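Diaminobutyrate-pyruvate transaminase and L-2,4-diaminobutyrate decarboxylase (Vibrio parahaemolyticus, PDB 2QMA) probably uses pyridoxal phosphate for transaminase and carbon-carbon lyase chemistry, this chain being the C-terminal, glutamate decarboxylase-like domain of a longer protein. Local coordinates at residues 151-156 / 311-316; 157-162 / 337-342; 161-166 / 321-326; 176-181 / 259-264. All coordinates share one frame; numbering follows the deposited sequence.

Overall arrangement
All four contacts belong to the large pyridoxal-phosphate-binding domain and gather around its mixed seven-stranded sheet. Interactions 2 and 3 both start from strand 160-164. Interaction 2 pairs it with its neighbour 334-338 at the sheet's outer edge, through backbone hydrogen bonds, water and lysines. Interaction 3, its centre about 7 Å from that of the chain, reaches past that neighbour to the end of strand 318-322, a buried contact with an aromatic pair, beside the predicted cofactor lysine. Interaction 1 is partly buried, the end of helix 136-152 against a 3-10 turn, joined by carbonyls, carbon and one water; N339 ties it to interaction 2. Interaction 4, also buried, sets helix 167-187 against strand 258-265 by van der Waals contact without hydrogen bonds.

Interaction 1: residues 151-156 / 311-316; sequences DKYDLS and KGVERA
Y153 and V313 supply the apolar part of this contact. The tyrosine ring and the valine branches cross obliquely, CD1 of Y153 lying 4.1 Å from CG2 of V313. L155 meets a polar atom instead, its CD2 methyl resting 3.8 Å from the carbonyl O of E314. Closer still are the backbone carbonyls. As helix 136-152 ends in a Schellman motif, with D154 at positive phi (62°), the chain turns so that Y153 O comes within 3.3 Å of E314 CB and makes a CA-H...O contact with E314 CA at 3.4 Å. No direct hydrogen bond spans the segments. One water does the bridging instead, donating to D154 O and to E314 O, each at 2.9 Å, and E314 O is also held by the amide of N339. The charged groups look elsewhere. With CG set between its backbone N and carbonyl carbon (chi1 73°) and a further bend at chi2, E314 curls back on its own loop, where OE1 accepts from G312 N at 2.9 Å; D154 is salt-bridged to K307. The contact thus joins the exit of helix 136-152 to the 3-10 turn leading into strand 318-322: Y153 also leans on V321 and L155 on I319 of that strand, while V313 touches I319, V293 of strand 290-295 and L277 of helix 277-287.

Interaction 2: residues 157-162 / 337-342; sequences EKADGI and LVNDKS
D160, in the antiparallel ladder of strands 160-164 and 334-338, meets K341, which lies past the end of strand 334-338, CB to CB at 3.6 Å. Strand 160-164 is an outermost strand of the chain's mixed sheet, and 334-338, antiparallel to both neighbours, is the odd one in this largely parallel fold type I sheet. D160 and V338 form a hydrogen-bonded pair on one face: V338 N donates to D160 O at 2.8 Å in an almost straight bond (179°), and D160 N returns one to V338 O. On the other face G161 stands opposite L337, whose CD2 methyl comes to 4.1 Å from G161 CA. Past the ladder K341 N is held by K158 O at 2.8 Å. The K341 chain, CG lying between its backbone N and carbonyl carbon (chi1 69°), then runs out over that same carbonyl, with CG 3.3 Å from K158 O. K158 and D340 lie side by side and point the same way. D340 OD1 accepts from S342 N at 3.0 Å, an Asx turn, the donor coming from above the carboxylate plane, and D160 OD1 is bound by Q143. The backbone bonds therefore carry the pairing. K158 reaches D340 through a water (K158 NZ to D340 OD2 4.4 Å, beyond a salt bridge), and K341 NZ reaches E157 O and A159 O through another; any direct charge attraction is probably weak.

Interaction 3: residues 161-166 / 321-326; sequences GIFTSG and VDFHKL
G166 and D322 approach with their CA atoms 5.7 Å apart and no hydrogen bond across, since strands 160-164 and 318-322 are separated in the sheet by strand 334-338. The place is the active-site edge of a fold type I pyridoxal-phosphate enzyme: K325, at the end of a type I turn from D322, is the predicted cofactor lysine, unmodified here, and G166 is the N-cap of helix 167-187, whose start in relatives probably helps to hold the cofactor phosphate. G166 has backbone angles (145°/-167°) suited to a residue without a side chain, and D322 OD1 lies 3.2 Å from its CA. An ST turn, G166 N to T164 OG1, closes the bend between strand 160-164 and the helix start. H324 NE2 faces S165 O at the ring edge, 3.6 Å away, and stands equally near G166 CA. Deeper in, the F163 and F323 rings are nearly parallel (17°) but slid apart, barely overlapping and meeting at their CE2 corners, nearest at 3.7 Å; V321 CG1 lies over one face of F323, toward its rim, and V380 of helix 377-386 touches both phenylalanines. K325 NZ meets D322 OD2 nearly along its C-O axis, a salt bridge of 2.9 Å.

Interaction 4: residues 176-181 / 259-264; sequences MLARDW and PFAIVG
A178 faces strand 259-264 squarely, in a helix laid on the central sheet of the alpha/beta large domain; helix 176-181, which begins with selenomethionine M176 pointing away from the strand, runs nearly antiparallel to it (160°) with the axes 8.2 Å apart. The A178 methyl CB touches two side chains, F260 CE1 at 3.8 Å and A261 CB at 4.0 Å. The F260 ring also presents its edge to the helix backbone, with A178 C lying near the ring plane. F260 points its CB at the helix, and CG, between the backbone N and carbonyl carbon (chi1 74°), brings the CE1 edge to it; A261 CB lies over one face, toward the rim. At R179 the contact is mainly with the main chain, R179 N standing 3.5 Å from F260 CE1; the side chain leads off to the far side of the helix. There its guanidinium grips D180 side-on, R179 NE and NH2 both donating to the single atom D180 OD1 at 2.9 and 3.0 Å, and M176 CG lies over one face, toward the rim. R179 also bonds M222 O of its own chain and the carbonyls of S220 and W221 of the second subunit, which places it at the dimer interface. Last comes W181, whose CZ3 corner approaches F260 O at 3.8 Å. Around the contact, F260 and A261 pair with strand 203-208 and F260 also with 290-295; L203 and I205 touch F260, W290 touches A178 and L177, and W181 meets W290 and H317 edge-to-face.

Interaction 1: residues 151-156 / 311-316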
loop_
_atom_site.group_PDB
_atom_site.type_symbol
_atom_site.label_atom_id
_atom_site.label_comp_id
_atom_site.label_asym_id
_atom_site.label_seq_id
_atom_site.Cartn_x
_atom_site.Cartn_y
_atom_site.Cartn_z
ATOM N N ASP A 151 21.425 -10.229 -0.801
ATOM C CA ASP A 151 22.859 -10.153 -1.192
ATOM C C ASP A 151 23.545 -8.814 -0.882
ATOM O O ASP A 151 24.643 -8.759 -0.264
ATOM C CB ASP A 151 23.014 -10.593 -2.658
ATOM C CG ASP A 151 23.728 -9.543 -3.586
ATOM O OD1 ASP A 151 22.985 -9.016 -4.485
ATOM O OD2 ASP A 151 24.999 -9.311 -3.451
ATOM N N LYS A 152 22.865 -7.742 -1.273
ATOM C CA LYS A 152 23.407 -6.404 -1.167
ATOM C C LYS A 152 23.663 -6.049 0.289
ATOM O O LYS A 152 24.660 -5.377 0.589
ATOM C CB LYS A 152 22.497 -5.384 -1.852
ATOM C CG LYS A 152 22.517 -5.452 -3.378
ATOM C CD LYS A 152 23.976 -5.266 -3.897
ATOM C CE LYS A 152 24.072 -5.349 -5.391
ATOM N NZ LYS A 152 25.491 -5.239 -5.876
ATOM N N TYR A 153 22.811 -6.552 1.190
ATOM C CA TYR A 153 22.952 -6.281 2.634
ATOM C C TYR A 153 23.791 -7.365 3.331
ATOM O O TYR A 153 23.923 -7.344 4.568
ATOM C CB TYR A 153 21.567 -6.083 3.315
ATOM C CG TYR A 153 20.941 -4.750 2.949
ATOM C CD1 TYR A 153 21.319 -3.578 3.593
ATOM C CD2 TYR A 153 20.002 -4.650 1.920
ATOM C CE1 TYR A 153 20.787 -2.352 3.219
ATOM C CE2 TYR A 153 19.463 -3.420 1.542
ATOM C CZ TYR A 153 19.861 -2.283 2.183
ATOM O OH TYR A 153 19.324 -1.053 1.806
ATOM N N ASP A 154 24.321 -8.315 2.554
ATOM C CA ASP A 154 25.257 -9.352 3.071
ATOM C C ASP A 154 24.615 -10.257 4.143
ATOM O O ASP A 154 25.272 -10.680 5.095
ATOM C CB ASP A 154 26.546 -8.686 3.599
ATOM C CG ASP A 154 27.335 -8.013 2.506
ATOM O OD1 ASP A 154 27.579 -8.672 1.474
ATOM O OD2 ASP A 154 27.696 -6.814 2.645
ATOM N N LEU A 155 23.323 -10.561 3.985
ATOM C CA LEU A 155 22.599 -11.370 4.946
ATOM C C LEU A 155 22.928 -12.856 4.781
ATOM O O LEU A 155 23.498 -13.246 3.756
ATOM C CB LEU A 155 21.077 -11.135 4.806
ATOM C CG LEU A 155 20.574 -9.673 4.877
ATOM C CD1 LEU A 155 19.058 -9.614 4.659
ATOM C CD2 LEU A 155 20.931 -8.990 6.193
ATOM N N SER A 156 22.600 -13.662 5.797
ATOM C CA SER A 156 22.892 -15.125 5.832
ATOM C C SER A 156 22.197 -15.946 4.752
ATOM O O SER A 156 21.298 -15.454 4.029
ATOM C CB SER A 156 22.551 -15.759 7.223
ATOM O OG SER A 156 21.131 -15.952 7.493
ATOM N N LYS A 311 27.888 -0.625 8.812
ATOM C CA LYS A 311 28.506 -1.809 9.421
ATOM C C LYS A 311 27.668 -2.347 10.596
ATOM O O LYS A 311 27.352 -1.601 11.489
ATOM C CB LYS A 311 29.950 -1.504 9.891
ATOM C CG LYS A 311 30.645 -2.764 10.452
ATOM C CD LYS A 311 30.815 -3.785 9.289
ATOM C CE LYS A 311 31.401 -5.104 9.764
ATOM N NZ LYS A 311 31.485 -6.070 8.631
ATOM N N GLY A 312 27.310 -3.631 10.588
ATOM C CA GLY A 312 26.373 -4.155 11.608
ATOM C C GLY A 312 24.993 -4.434 11.021
ATOM O O GLY A 312 24.269 -5.313 11.474
ATOM N N VAL A 313 24.646 -3.709 9.962
ATOM C CA VAL A 313 23.356 -3.968 9.270
ATOM C C VAL A 313 23.279 -5.418 8.840
ATOM O O VAL A 313 22.204 -6.025 8.920
ATOM C CB VAL A 313 23.053 -2.977 8.085
ATOM C CG1 VAL A 313 23.912 -3.298 6.883
ATOM C CG2 VAL A 313 21.547 -3.038 7.678
ATOM N N GLU A 314 24.408 -6.017 8.436
ATOM C CA GLU A 314 24.329 -7.423 7.988
ATOM C C GLU A 314 23.929 -8.464 9.075
ATOM O O GLU A 314 23.643 -9.622 8.747
ATOM C CB GLU A 314 25.644 -7.882 7.313
ATOM C CG GLU A 314 26.850 -8.105 8.268
ATOM C CD GLU A 314 27.401 -6.850 8.998
ATOM O OE1 GLU A 314 27.108 -5.655 8.591
ATOM O OE2 GLU A 314 28.191 -7.092 9.966
ATOM N N ARG A 315 23.973 -8.060 10.337
ATOM C CA ARG A 315 23.661 -8.913 11.488
ATOM C C ARG A 315 22.233 -8.722 12.040
ATOM O O ARG A 315 21.827 -9.465 12.946
ATOM C CB ARG A 315 24.660 -8.612 12.614
ATOM C CG ARG A 315 26.170 -8.671 12.165
ATOM C CD ARG A 315 27.091 -8.058 13.221
ATOM N NE ARG A 315 26.904 -8.720 14.494
ATOM C CZ ARG A 315 27.292 -8.230 15.666
ATOM N NH1 ARG A 315 27.068 -8.954 16.744
ATOM N NH2 ARG A 315 27.867 -7.020 15.764
ATOM N N ALA A 316 21.473 -7.770 11.456
ATOM C CA ALA A 316 20.109 -7.437 11.922
ATOM C C ALA A 316 19.202 -8.647 11.881
ATOM O O ALA A 316 19.292 -9.485 10.963
ATOM C CB ALA A 316 19.509 -6.341 11.051
HETATM O O HOH W 1 25.124 -11.835 7.716
#

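Interaction 2: residues 157-162 / 337-342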
loop_
_atom_site.group_PDB
_atom_site.type_symbol
_atom_site.label_atom_id
_atom_site.label_comp_id
_atom_site.label_asym_id
_atom_site.label_seq_id
_atom_site.Cartn_x
_atom_site.Cartn_y
_atom_site.Cartn_z
ATOM N N GLU A 157 22.592 -17.222 4.672
ATOM C CA GLU A 157 21.986 -18.158 3.727
ATOM C C GLU A 157 20.472 -18.291 3.946
ATOM O O GLU A 157 19.725 -18.546 3.012
ATOM C CB GLU A 157 22.667 -19.521 3.801
ATOM C CG GLU A 157 24.097 -19.472 3.251
ATOM C CD GLU A 157 24.649 -20.837 2.892
ATOM O OE1 GLU A 157 23.952 -21.854 3.145
ATOM O OE2 GLU A 157 25.768 -20.888 2.341
ATOM N N LYS A 158 20.028 -18.049 5.173
ATOM C CA LYS A 158 18.609 -18.205 5.516
ATOM C C LYS A 158 17.722 -16.981 5.284
ATOM O O LYS A 158 16.517 -17.019 5.608
ATOM C CB LYS A 158 18.497 -18.684 6.963
ATOM C CG LYS A 158 19.360 -19.895 7.216
ATOM C CD LYS A 158 18.765 -20.737 8.312
ATOM C CE LYS A 158 19.691 -20.803 9.524
ATOM N NZ LYS A 158 19.246 -21.914 10.409
ATOM N N ALA A 159 18.285 -15.917 4.710
ATOM C CA ALA A 159 17.578 -14.646 4.674
ATOM C C ALA A 159 16.440 -14.672 3.641
ATOM O O ALA A 159 16.446 -15.506 2.710
ATOM C CB ALA A 159 18.525 -13.544 4.414
ATOM N N ASP A 160 15.464 -13.790 3.827
ATOM C CA ASP A 160 14.371 -13.615 2.858
ATOM C C ASP A 160 13.750 -12.252 3.128
ATOM O O ASP A 160 14.221 -11.524 4.005
ATOM C CB ASP A 160 13.349 -14.769 2.963
ATOM C CG ASP A 160 12.460 -14.915 1.724
ATOM O OD1 ASP A 160 12.640 -14.169 0.712
ATOM O OD2 ASP A 160 11.585 -15.829 1.788
ATOM N N GLY A 161 12.712 -11.885 2.370
ATOM C CA GLY A 161 12.090 -10.603 2.539
ATOM C C GLY A 161 10.753 -10.603 1.831
ATOM O O GLY A 161 10.389 -11.589 1.171
ATOM N N ILE A 162 10.021 -9.506 1.970
ATOM C CA ILE A 162 8.822 -9.282 1.176
ATOM C C ILE A 162 8.628 -7.804 1.016
ATOM O O ILE A 162 8.946 -7.013 1.922
ATOM C CB ILE A 162 7.500 -9.670 1.851
ATOM C CG1 ILE A 162 7.684 -10.106 3.283
ATOM C CG2 ILE A 162 6.469 -10.373 0.828
ATOM C CD1 ILE A 162 7.793 -8.847 4.091
ATOM N N LEU A 337 13.379 -7.036 5.151
ATOM C CA LEU A 337 14.267 -8.195 5.022
ATOM C C LEU A 337 14.465 -8.817 6.391
ATOM O O LEU A 337 14.478 -8.111 7.437
ATOM C CB LEU A 337 15.632 -7.789 4.450
ATOM C CG LEU A 337 15.580 -6.916 3.176
ATOM C CD1 LEU A 337 17.019 -6.563 2.794
ATOM C CD2 LEU A 337 14.856 -7.656 2.008
ATOM N N VAL A 338 14.603 -10.129 6.391
ATOM C CA VAL A 338 14.937 -10.841 7.607
ATOM C C VAL A 338 16.139 -11.767 7.396
ATOM O O VAL A 338 16.316 -12.343 6.310
ATOM C CB VAL A 338 13.715 -11.665 8.247
ATOM C CG1 VAL A 338 12.517 -10.701 8.630
ATOM C CG2 VAL A 338 13.307 -12.859 7.386
ATOM N N ASN A 339 16.970 -11.873 8.424
ATOM C CA ASN A 339 18.132 -12.718 8.345
ATOM C C ASN A 339 17.787 -14.202 8.401
ATOM O O ASN A 339 18.516 -15.041 7.849
ATOM C CB ASN A 339 19.170 -12.357 9.434
ATOM C CG ASN A 339 20.506 -11.905 8.836
ATOM O OD1 ASN A 339 20.995 -12.498 7.852
ATOM N ND2 ASN A 339 21.122 -10.864 9.437
ATOM N N ASP A 340 16.655 -14.527 9.018
ATOM C CA ASP A 340 16.258 -15.974 9.119
ATOM C C ASP A 340 14.790 -16.096 8.744
ATOM O O ASP A 340 13.911 -15.737 9.525
ATOM C CB ASP A 340 16.486 -16.466 10.556
ATOM C CG ASP A 340 16.274 -17.954 10.706
ATOM O OD1 ASP A 340 15.579 -18.563 9.848
ATOM O OD2 ASP A 340 16.793 -18.521 11.689
ATOM N N LYS A 341 14.531 -16.538 7.533
ATOM C CA LYS A 341 13.151 -16.668 7.041
ATOM C C LYS A 341 12.226 -17.538 7.914
ATOM O O LYS A 341 10.984 -17.423 7.812
ATOM C CB LYS A 341 13.146 -17.167 5.596
ATOM C CG LYS A 341 13.600 -18.609 5.453
ATOM C CD LYS A 341 13.732 -18.853 3.979
ATOM C CE LYS A 341 14.565 -20.063 3.697
ATOM N NZ LYS A 341 14.829 -20.104 2.218
ATOM N N SER A 342 12.807 -18.354 8.797
ATOM C CA SER A 342 11.985 -19.136 9.716
ATOM C C SER A 342 11.141 -18.202 10.615
ATOM O O SER A 342 10.054 -18.584 11.072
ATOM C CB SER A 342 12.816 -20.158 10.509
ATOM O OG SER A 342 13.366 -19.534 11.635
HETATM O O HOH W 2 17.310 -18.059 2.196
HETATM O O HOH W 3 16.850 -21.041 11.740
#

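Interaction 3: residues 161-166 / 321-326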
loop_
_atom_site.group_PDB
_atom_site.type_symbol
_atom_site.label_atom_id
_atom_site.label_comp_id
_atom_site.label_asym_id
_atom_site.label_seq_id
_atom_site.Cartn_x
_atom_site.Cartn_y
_atom_site.Cartn_z
ATOM N N GLY A 161 12.712 -11.885 2.370
ATOM C CA GLY A 161 12.090 -10.603 2.539
ATOM C C GLY A 161 10.753 -10.603 1.831
ATOM O O GLY A 161 10.389 -11.589 1.171
ATOM N N ILE A 162 10.021 -9.506 1.970
ATOM C CA ILE A 162 8.822 -9.282 1.176
ATOM C C ILE A 162 8.628 -7.804 1.016
ATOM O O ILE A 162 8.946 -7.013 1.922
ATOM C CB ILE A 162 7.500 -9.670 1.851
ATOM C CG1 ILE A 162 7.684 -10.106 3.283
ATOM C CG2 ILE A 162 6.469 -10.373 0.828
ATOM C CD1 ILE A 162 7.793 -8.847 4.091
ATOM N N PHE A 163 7.981 -7.433 -0.073
ATOM C CA PHE A 163 7.723 -6.033 -0.320
ATOM C C PHE A 163 6.531 -5.593 0.493
ATOM O O PHE A 163 5.597 -6.359 0.677
ATOM C CB PHE A 163 7.492 -5.780 -1.810
ATOM C CG PHE A 163 8.742 -5.443 -2.559
ATOM C CD1 PHE A 163 9.739 -6.407 -2.757
ATOM C CD2 PHE A 163 8.936 -4.132 -3.044
ATOM C CE1 PHE A 163 10.912 -6.076 -3.477
ATOM C CE2 PHE A 163 10.091 -3.787 -3.790
ATOM C CZ PHE A 163 11.084 -4.754 -3.988
ATOM N N THR A 164 6.598 -4.372 0.993
ATOM C CA THR A 164 5.571 -3.797 1.852
ATOM C C THR A 164 5.161 -2.420 1.258
ATOM O O THR A 164 5.756 -1.941 0.283
ATOM C CB THR A 164 6.116 -3.539 3.280
ATOM O OG1 THR A 164 7.119 -2.515 3.197
ATOM C CG2 THR A 164 6.684 -4.814 3.905
ATOM N N SER A 165 4.171 -1.775 1.857
ATOM C CA SER A 165 3.798 -0.410 1.453
ATOM C C SER A 165 4.818 0.698 1.810
ATOM O O SER A 165 4.694 1.838 1.337
ATOM C CB SER A 165 2.468 -0.059 2.058
ATOM O OG SER A 165 2.636 0.022 3.450
ATOM N N GLY A 166 5.812 0.389 2.631
ATOM C CA GLY A 166 6.875 1.347 2.888
ATOM C C GLY A 166 7.343 1.243 4.322
ATOM O O GLY A 166 7.003 0.276 5.000
ATOM N N VAL A 321 13.692 -1.202 4.363
ATOM C CA VAL A 321 14.326 -0.525 3.228
ATOM C C VAL A 321 13.176 0.219 2.509
ATOM O O VAL A 321 12.160 -0.393 2.183
ATOM C CB VAL A 321 14.975 -1.545 2.216
ATOM C CG1 VAL A 321 15.687 -0.778 1.101
ATOM C CG2 VAL A 321 15.909 -2.533 2.905
ATOM N N ASP A 322 13.304 1.535 2.357
ATOM C CA ASP A 322 12.310 2.317 1.617
ATOM C C ASP A 322 12.861 2.775 0.299
ATOM O O ASP A 322 13.669 3.695 0.284
ATOM C CB ASP A 322 11.891 3.553 2.405
ATOM C CG ASP A 322 10.481 3.477 2.869
ATOM O OD1 ASP A 322 9.870 2.408 2.629
ATOM O OD2 ASP A 322 9.990 4.458 3.487
ATOM N N PHE A 323 12.436 2.136 -0.793
ATOM C CA PHE A 323 12.900 2.506 -2.123
ATOM C C PHE A 323 12.321 3.837 -2.601
ATOM O O PHE A 323 12.912 4.497 -3.456
ATOM C CB PHE A 323 12.564 1.416 -3.121
ATOM C CG PHE A 323 13.123 0.074 -2.754
ATOM C CD1 PHE A 323 14.474 -0.183 -2.907
ATOM C CD2 PHE A 323 12.286 -0.915 -2.232
ATOM C CE1 PHE A 323 15.002 -1.414 -2.551
ATOM C CE2 PHE A 323 12.780 -2.142 -1.865
ATOM C CZ PHE A 323 14.143 -2.411 -2.029
ATOM N N HIS A 324 11.173 4.227 -2.047
ATOM C CA HIS A 324 10.564 5.460 -2.449
ATOM C C HIS A 324 11.130 6.635 -1.698
ATOM O O HIS A 324 10.572 7.716 -1.737
ATOM C CB HIS A 324 9.018 5.414 -2.403
ATOM C CG HIS A 324 8.450 5.047 -1.071
ATOM N ND1 HIS A 324 8.599 5.832 0.056
ATOM C CD2 HIS A 324 7.664 4.011 -0.704
ATOM C CE1 HIS A 324 7.945 5.285 1.065
ATOM N NE2 HIS A 324 7.379 4.172 0.633
ATOM N N LYS A 325 12.237 6.417 -0.998
ATOM C CA LYS A 325 13.022 7.525 -0.494
ATOM C C LYS A 325 14.273 7.692 -1.402
ATOM O O LYS A 325 14.165 8.154 -2.560
ATOM C CB LYS A 325 13.333 7.371 1.014
ATOM C CG LYS A 325 12.099 7.602 1.913
ATOM C CD LYS A 325 12.370 7.246 3.365
ATOM C CE LYS A 325 11.347 7.814 4.323
ATOM N NZ LYS A 325 9.998 7.193 4.377
ATOM N N LEU A 326 15.440 7.293 -0.914
ATOM C CA LEU A 326 16.669 7.625 -1.607
ATOM C C LEU A 326 16.949 6.732 -2.820
ATOM O O LEU A 326 17.853 7.013 -3.613
ATOM C CB LEU A 326 17.813 7.550 -0.593
ATOM C CG LEU A 326 19.110 8.332 -0.687
ATOM C CD1 LEU A 326 18.970 9.796 -1.111
ATOM C CD2 LEU A 326 19.894 8.137 0.653
#

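Interaction 4: residues 176-181 / 259-264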
loop_
_atom_site.group_PDB
_atom_site.type_symbol
_atom_site.label_atom_id
_atom_site.label_comp_id
_atom_site.label_asym_id
_atom_site.label_seq_id
_atom_site.Cartn_x
_atom_site.Cartn_y
_atom_site.Cartn_z
HETATM N N MSE A 176 6.588 -6.401 15.108
HETATM C CA MSE A 176 5.612 -7.467 15.390
HETATM C C MSE A 176 6.281 -8.847 15.338
HETATM O O MSE A 176 6.000 -9.705 16.169
HETATM C CB MSE A 176 4.458 -7.491 14.388
HETATM C CG MSE A 176 3.316 -8.360 14.902
HETATM SE SE MSE A 176 1.948 -8.372 13.550
HETATM C CE MSE A 176 1.725 -6.473 13.624
ATOM N N LEU A 177 7.154 -9.082 14.359
ATOM C CA LEU A 177 7.894 -10.378 14.343
ATOM C C LEU A 177 8.673 -10.527 15.641
ATOM O O LEU A 177 8.670 -11.591 16.253
ATOM C CB LEU A 177 8.820 -10.548 13.130
ATOM C CG LEU A 177 8.049 -10.685 11.809
ATOM C CD1 LEU A 177 9.067 -10.615 10.657
ATOM C CD2 LEU A 177 7.210 -11.955 11.782
ATOM N N ALA A 178 9.296 -9.439 16.080
ATOM C CA ALA A 178 10.087 -9.470 17.334
ATOM C C ALA A 178 9.202 -9.815 18.530
ATOM O O ALA A 178 9.608 -10.573 19.378
ATOM C CB ALA A 178 10.794 -8.139 17.551
ATOM N N ARG A 179 8.018 -9.218 18.562
ATOM C CA ARG A 179 7.038 -9.424 19.617
ATOM C C ARG A 179 6.687 -10.924 19.707
ATOM O O ARG A 179 6.801 -11.510 20.772
ATOM C CB ARG A 179 5.791 -8.538 19.375
ATOM C CG ARG A 179 4.671 -8.805 20.404
ATOM C CD ARG A 179 3.295 -8.337 19.820
ATOM N NE ARG A 179 2.796 -9.214 18.740
ATOM C CZ ARG A 179 1.639 -9.059 18.092
ATOM N NH1 ARG A 179 0.798 -8.052 18.417
ATOM N NH2 ARG A 179 1.274 -9.931 17.135
ATOM N N ASP A 180 6.346 -11.554 18.588
ATOM C CA ASP A 180 5.963 -12.968 18.583
ATOM C C ASP A 180 7.207 -13.833 18.872
ATOM O O ASP A 180 7.118 -14.894 19.528
ATOM C CB ASP A 180 5.361 -13.324 17.224
ATOM C CG ASP A 180 3.961 -12.756 17.020
ATOM O OD1 ASP A 180 3.553 -11.754 17.676
ATOM O OD2 ASP A 180 3.274 -13.291 16.163
ATOM N N TRP A 181 8.365 -13.385 18.391
ATOM C CA TRP A 181 9.625 -14.147 18.541
ATOM C C TRP A 181 9.948 -14.295 20.046
ATOM O O TRP A 181 10.304 -15.394 20.527
ATOM C CB TRP A 181 10.743 -13.433 17.745
ATOM C CG TRP A 181 12.162 -13.873 17.973
ATOM C CD1 TRP A 181 12.840 -14.859 17.342
ATOM C CD2 TRP A 181 13.063 -13.277 18.892
ATOM N NE1 TRP A 181 14.133 -14.927 17.818
ATOM C CE2 TRP A 181 14.294 -13.954 18.773
ATOM C CE3 TRP A 181 12.950 -12.210 19.797
ATOM C CZ2 TRP A 181 15.427 -13.596 19.529
ATOM C CZ3 TRP A 181 14.066 -11.865 20.558
ATOM C CH2 TRP A 181 15.285 -12.581 20.429
ATOM N N PRO A 259 13.523 -6.195 28.071
ATOM C CA PRO A 259 13.899 -5.555 26.795
ATOM C C PRO A 259 14.047 -6.692 25.760
ATOM O O PRO A 259 14.851 -7.591 25.963
ATOM C CB PRO A 259 15.261 -4.891 27.110
ATOM C CG PRO A 259 15.327 -4.842 28.631
ATOM C CD PRO A 259 14.597 -6.086 29.077
ATOM N N PHE A 260 13.239 -6.688 24.704
ATOM C CA PHE A 260 13.253 -7.800 23.742
ATOM C C PHE A 260 13.625 -7.370 22.334
ATOM O O PHE A 260 13.900 -8.209 21.466
ATOM C CB PHE A 260 11.863 -8.482 23.701
ATOM C CG PHE A 260 10.787 -7.683 22.985
ATOM C CD1 PHE A 260 10.501 -7.919 21.639
ATOM C CD2 PHE A 260 10.079 -6.698 23.654
ATOM C CE1 PHE A 260 9.479 -7.184 20.965
ATOM C CE2 PHE A 260 9.098 -5.954 23.017
ATOM C CZ PHE A 260 8.778 -6.204 21.657
ATOM N N ALA A 261 13.573 -6.057 22.081
ATOM C CA ALA A 261 13.930 -5.572 20.765
ATOM C C ALA A 261 14.611 -4.223 20.851
ATOM O O ALA A 261 14.294 -3.412 21.733
ATOM C CB ALA A 261 12.670 -5.409 19.855
ATOM N N ILE A 262 15.436 -3.960 19.851
ATOM C CA ILE A 262 16.162 -2.664 19.854
ATOM C C ILE A 262 16.154 -2.133 18.443
ATOM O O ILE A 262 16.442 -2.882 17.509
ATOM C CB ILE A 262 17.633 -2.794 20.415
ATOM C CG1 ILE A 262 18.269 -1.387 20.460
ATOM C CG2 ILE A 262 18.465 -3.778 19.599
ATOM C CD1 ILE A 262 19.432 -1.251 21.506
ATOM N N VAL A 263 15.852 -0.842 18.278
ATOM C CA VAL A 263 15.824 -0.290 16.956
ATOM C C VAL A 263 17.107 0.514 16.683
ATOM O O VAL A 263 17.392 1.502 17.399
ATOM C CB VAL A 263 14.546 0.571 16.718
ATOM C CG1 VAL A 263 14.583 1.232 15.357
ATOM C CG2 VAL A 263 13.275 -0.316 16.849
ATOM N N GLY A 264 17.862 0.091 15.663
ATOM C CA GLY A 264 18.996 0.895 15.184
ATOM C C GLY A 264 18.540 1.732 14.001
ATOM O O GLY A 264 17.980 1.188 13.055
#